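Local coordinates for protein phosphoribosylaminoimidazole carboxylase, ATPase subunit (Thermotoga maritima, PDB 3AX6) that probably catalyses the ATP-dependent joining of bicarbonate to 5-aminoimidazole ribonucleotide, giving N5-carboxyaminoimidazole ribonucleotide in de novo purine synthesis, at residues 180-190 / 228-238. Residues are numbered along the deposited sequence; the frame is centred on the assembly and turned at random.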
# COMPACT_ATOMS: atom_id res chain seq x y z
N VAL A 180 -13.41 9.36 -13.95
CA VAL A 180 -13.00 10.13 -12.79
C VAL A 180 -13.63 9.56 -11.52
O VAL A 180 -14.84 9.32 -11.47
CB VAL A 180 -13.39 11.62 -12.93
CG1 VAL A 180 -14.83 11.72 -13.31
CG2 VAL A 180 -13.13 12.36 -11.62
N MSE A 181 -12.79 9.33 -10.52
CA MSE A 181 -13.26 8.82 -9.24
C MSE A 181 -13.66 10.03 -8.40
O MSE A 181 -12.96 11.04 -8.38
CB MSE A 181 -12.14 8.08 -8.50
CG MSE A 181 -11.48 6.94 -9.27
SE MSE A 181 -12.70 5.57 -9.84
CE MSE A 181 -13.35 4.99 -8.12
N VAL A 182 -14.79 9.92 -7.71
CA VAL A 182 -15.24 10.99 -6.83
C VAL A 182 -15.87 10.37 -5.57
O VAL A 182 -16.75 9.50 -5.64
CB VAL A 182 -16.20 11.97 -7.56
CG1 VAL A 182 -17.16 11.21 -8.43
CG2 VAL A 182 -16.95 12.83 -6.56
N ALA A 183 -15.38 10.78 -4.41
CA ALA A 183 -15.89 10.24 -3.16
C ALA A 183 -16.69 11.30 -2.42
O ALA A 183 -16.42 12.50 -2.55
CB ALA A 183 -14.74 9.77 -2.29
N ARG A 184 -17.68 10.85 -1.66
CA ARG A 184 -18.52 11.75 -0.90
C ARG A 184 -18.91 11.14 0.44
O ARG A 184 -19.18 9.94 0.53
CB ARG A 184 -19.78 12.10 -1.71
CG ARG A 184 -20.74 13.05 -1.02
CD ARG A 184 -21.90 13.44 -1.95
NE ARG A 184 -22.89 14.33 -1.33
CZ ARG A 184 -23.74 13.96 -0.37
NH1 ARG A 184 -23.74 12.71 0.09
NH2 ARG A 184 -24.61 14.84 0.11
N ASN A 185 -18.93 12.00 1.46
CA ASN A 185 -19.30 11.69 2.85
C ASN A 185 -20.79 11.85 3.02
O ASN A 185 -21.46 12.41 2.16
CB ASN A 185 -18.68 12.71 3.81
CG ASN A 185 -17.38 12.26 4.37
OD1 ASN A 185 -16.72 12.99 5.10
ND2 ASN A 185 -17.00 11.03 4.04
N GLU A 186 -21.30 11.40 4.16
CA GLU A 186 -22.71 11.58 4.44
C GLU A 186 -22.85 13.05 4.86
O GLU A 186 -23.91 13.66 4.70
CB GLU A 186 -23.18 10.65 5.55
CG GLU A 186 -24.70 10.59 5.67
CD GLU A 186 -25.18 9.31 6.33
OE1 GLU A 186 -26.41 9.08 6.36
OE2 GLU A 186 -24.34 8.54 6.82
N LYS A 187 -21.76 13.61 5.39
CA LYS A 187 -21.72 15.01 5.82
C LYS A 187 -21.80 15.92 4.60
O LYS A 187 -22.09 17.11 4.71
CB LYS A 187 -20.42 15.31 6.57
CG LYS A 187 -20.42 14.94 8.05
CD LYS A 187 -19.04 15.17 8.66
CE LYS A 187 -19.09 15.23 10.18
NZ LYS A 187 -19.73 14.03 10.78
N GLY A 188 -21.50 15.37 3.43
CA GLY A 188 -21.55 16.16 2.21
C GLY A 188 -20.20 16.56 1.65
O GLY A 188 -20.13 17.18 0.59
N GLU A 189 -19.12 16.24 2.35
CA GLU A 189 -17.80 16.59 1.84
C GLU A 189 -17.52 15.78 0.57
O GLU A 189 -17.80 14.58 0.53
CB GLU A 189 -16.72 16.31 2.90
CG GLU A 189 -15.32 16.29 2.30
CD GLU A 189 -14.20 16.33 3.33
OE1 GLU A 189 -14.30 15.64 4.37
OE2 GLU A 189 -13.20 17.05 3.09
N ILE A 190 -16.99 16.44 -0.46
CA ILE A 190 -16.66 15.75 -1.72
C ILE A 190 -15.15 15.80 -1.98
O ILE A 190 -14.47 16.73 -1.58
CB ILE A 190 -17.37 16.39 -2.96
CG1 ILE A 190 -17.00 17.87 -3.08
CG2 ILE A 190 -18.88 16.22 -2.86
CD1 ILE A 190 -17.64 18.59 -4.26
N ALA A 228 -18.85 14.94 -13.12
CA ALA A 228 -18.72 13.80 -12.21
C ALA A 228 -19.15 14.15 -10.80
O ALA A 228 -19.88 13.40 -10.16
CB ALA A 228 -17.29 13.29 -12.20
N THR A 229 -18.69 15.29 -10.31
CA THR A 229 -19.04 15.74 -8.98
C THR A 229 -20.55 15.93 -8.85
O THR A 229 -21.16 15.54 -7.85
CB THR A 229 -18.33 17.06 -8.64
OG1 THR A 229 -16.91 16.85 -8.67
CG2 THR A 229 -18.75 17.55 -7.26
N SER A 230 -21.16 16.53 -9.87
CA SER A 230 -22.60 16.76 -9.85
C SER A 230 -23.39 15.45 -9.81
O SER A 230 -24.52 15.40 -9.32
CB SER A 230 -23.02 17.57 -11.06
OG SER A 230 -22.90 16.79 -12.24
N VAL A 231 -22.80 14.38 -10.34
CA VAL A 231 -23.46 13.07 -10.35
C VAL A 231 -23.58 12.53 -8.92
O VAL A 231 -24.67 12.17 -8.47
CB VAL A 231 -22.68 12.03 -11.18
CG1 VAL A 231 -23.27 10.64 -10.93
CG2 VAL A 231 -22.76 12.37 -12.66
N VAL A 232 -22.46 12.48 -8.22
CA VAL A 232 -22.46 11.97 -6.86
C VAL A 232 -23.25 12.91 -5.94
O VAL A 232 -23.83 12.47 -4.95
CB VAL A 232 -21.01 11.78 -6.35
CG1 VAL A 232 -20.22 13.06 -6.52
CG2 VAL A 232 -21.02 11.34 -4.90
N GLU A 233 -23.29 14.20 -6.29
CA GLU A 233 -24.03 15.16 -5.48
C GLU A 233 -25.53 14.92 -5.64
O GLU A 233 -26.28 14.96 -4.66
CB GLU A 233 -23.71 16.60 -5.90
CG GLU A 233 -22.38 17.15 -5.40
CD GLU A 233 -22.39 17.55 -3.94
OE1 GLU A 233 -21.47 18.28 -3.52
OE2 GLU A 233 -23.32 17.14 -3.20
N ALA A 234 -25.97 14.67 -6.87
CA ALA A 234 -27.38 14.42 -7.13
C ALA A 234 -27.79 13.14 -6.42
O ALA A 234 -28.88 13.05 -5.85
CB ALA A 234 -27.62 14.29 -8.63
N LEU A 235 -26.92 12.14 -6.47
CA LEU A 235 -27.20 10.87 -5.81
C LEU A 235 -27.11 11.01 -4.30
O LEU A 235 -27.66 10.19 -3.57
CB LEU A 235 -26.18 9.79 -6.23
CG LEU A 235 -26.29 8.99 -7.52
CD1 LEU A 235 -27.71 8.49 -7.69
CD2 LEU A 235 -25.88 9.82 -8.70
N GLU A 236 -26.43 12.06 -3.83
CA GLU A 236 -26.22 12.24 -2.39
C GLU A 236 -25.46 10.98 -1.99
O GLU A 236 -25.67 10.41 -0.91
CB GLU A 236 -27.55 12.32 -1.63
CG GLU A 236 -28.15 13.72 -1.57
CD GLU A 236 -29.53 13.72 -0.93
OE1 GLU A 236 -30.04 14.81 -0.63
OE2 GLU A 236 -30.10 12.62 -0.74
N GLY A 237 -24.59 10.56 -2.89
CA GLY A 237 -23.81 9.36 -2.67
C GLY A 237 -22.89 9.39 -1.48
O GLY A 237 -22.40 10.44 -1.07
N VAL A 238 -22.66 8.20 -0.93
CA VAL A 238 -21.77 8.00 0.21
C VAL A 238 -20.82 6.87 -0.19
O VAL A 238 -21.24 5.72 -0.32
CB VAL A 238 -22.55 7.61 1.48
CG1 VAL A 238 -21.57 7.36 2.63
CG2 VAL A 238 -23.54 8.71 1.85
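Val-182 and Val-232 meet tip to tip between strand 180-184 and helix 228-235, with CG2 of Val-182 only 3.3 Å from CG1 of Val-232, tighter than usual for two methyls. CG1 of Val-182 rests 3.9 Å from the carbonyl O of Ala-228, also near Val-232 CG1. At the flank Ile-190 crosses Thr-229 at about a right angle, its CD1 3.4 Å from Thr-229 CG2, while the hydroxyl of Thr-229 bonds back to Arg-225 O in its own helix. The helix lies on one face of the antiparallel sheet of the ATP-grasp domain, its axis 35° from the strand, and ends in a Schellman motif with Glu-236 at positive phi; the chain then turns into strand 239-248, the neighbour of strand 174-184 in that sheet. Arg-184 runs past this turn. With CG anti to the backbone N (chi1 -180°) and the chain extended to NE, its guanidinium lies with Gly-188 CA over one face and Glu-236 CA over the opposite one, both offset toward the rim. In the guanidinium plane Arg-184 NH1 donates to Gly-237 O (2.9 Å), approaching from above the carbonyl plane. Arg-184 NE makes a weak hydrogen bond to Glu-233 OE2 (3.4 Å) within a salt bridge, the two planar groups 72° apart. A leucine in place of Arg-184 would probably leave Gly-237 O without this donor and Glu-233 without this cationic mate.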